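Local coordinates for protein toll (Drosophila melanogaster, PDB 4LXR) that acts as the cell-surface receptor for cleaved Spätzle, switching on Toll signalling in embryonic dorsal-ventral patterning and antifungal immunity, at residues A[603-606]-A[607-610]. Sequence-based numbering, arbitrary orientation.
Sequences KCPR and GCNC
A disulfide between Cys604 and Cys610 closes a local turn in the cysteine-rich LRRNT cap, which begins the second, membrane-proximal leucine-rich-repeat block of the Toll ectodomain. The chain reverses through Pro605, Arg606, Gly607 and Cys608 and then enters strand 609-613, which lies between strands 590-592 and 618-622. The reversal is a beta turn: Cys608 N donates to Pro605 O at 3.0 Å, with an N-H...O angle of 145°. Proline leads into the turn with its phi held near -57° by the ring and supplies the acceptor carbonyl; Arg606 and Gly607 occupy the corners. Gly607 brings no side chain to the exposed bend, while the extended arm of Arg606 leads outward from it.

Cys604 and Cys610 each direct their CB toward the opposite limb. With chi1 at -161° the sulfur of Cys604 is turned away from its own amide nitrogen, and this carries it across to Cys610 SG, 2.0 Å away; it also lies 3.3 Å from Cys608 O. The pyrrolidine ring of Pro605 touches two sulfurs of the opposite limb with different atoms, its CB lying 3.6 Å from Cys608 SG. Cys608 in turn is disulfide-bonded to Cys623, so a second covalent link ties the turn to the chain just beyond strand 618-622. Pro632 packs against the proline as well, and Pro605 CD rests 3.7 Å from Cys610 SG.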
# COMPACT_ATOMS: atom_id res chain seq x y z
N LYS A 603 -17.10 49.23 19.50
CA LYS A 603 -16.81 48.30 18.41
C LYS A 603 -17.17 48.87 17.02
O LYS A 603 -17.07 50.08 16.81
CB LYS A 603 -17.48 46.95 18.65
CG LYS A 603 -16.90 46.23 19.85
CD LYS A 603 -17.31 44.77 19.87
CE LYS A 603 -16.60 44.03 20.99
NZ LYS A 603 -16.89 42.58 20.93
N CYS A 604 -17.58 48.01 16.09
CA CYS A 604 -17.78 48.45 14.70
C CYS A 604 -19.02 49.31 14.48
O CYS A 604 -20.14 48.88 14.77
CB CYS A 604 -17.78 47.26 13.73
SG CYS A 604 -17.45 47.73 11.99
N PRO A 605 -18.84 50.53 13.93
CA PRO A 605 -19.93 51.47 13.66
C PRO A 605 -21.01 50.87 12.76
O PRO A 605 -20.71 50.01 11.94
CB PRO A 605 -19.22 52.63 12.94
CG PRO A 605 -17.80 52.52 13.36
CD PRO A 605 -17.53 51.07 13.53
N ARG A 606 -22.24 51.36 12.90
CA ARG A 606 -23.43 50.76 12.28
C ARG A 606 -23.29 50.25 10.84
O ARG A 606 -23.26 49.04 10.61
CB ARG A 606 -24.64 51.71 12.38
CG ARG A 606 -25.35 51.65 13.73
CD ARG A 606 -26.61 52.50 13.74
NE ARG A 606 -27.39 52.30 14.97
CZ ARG A 606 -28.50 52.97 15.27
NH1 ARG A 606 -28.97 53.89 14.43
NH2 ARG A 606 -29.14 52.74 16.41
N GLY A 607 -23.22 51.16 9.88
CA GLY A 607 -23.15 50.78 8.48
C GLY A 607 -21.73 50.59 8.00
O GLY A 607 -21.42 50.85 6.83
N CYS A 608 -20.86 50.15 8.90
CA CYS A 608 -19.45 49.97 8.57
C CYS A 608 -19.07 48.51 8.78
O CYS A 608 -19.66 47.80 9.60
CB CYS A 608 -18.56 50.87 9.45
SG CYS A 608 -18.89 52.66 9.36
N ASN A 609 -18.09 48.05 8.01
CA ASN A 609 -17.46 46.76 8.29
C ASN A 609 -16.03 47.01 8.75
O ASN A 609 -15.38 47.96 8.28
CB ASN A 609 -17.51 45.83 7.08
CG ASN A 609 -16.71 46.37 5.90
OD1 ASN A 609 -15.52 46.08 5.77
ND2 ASN A 609 -17.36 47.14 5.05
N CYS A 610 -15.57 46.19 9.69
CA CYS A 610 -14.28 46.40 10.34
C CYS A 610 -13.57 45.07 10.52
O CYS A 610 -14.20 44.07 10.84
CB CYS A 610 -14.45 47.07 11.71
SG CYS A 610 -15.57 48.51 11.75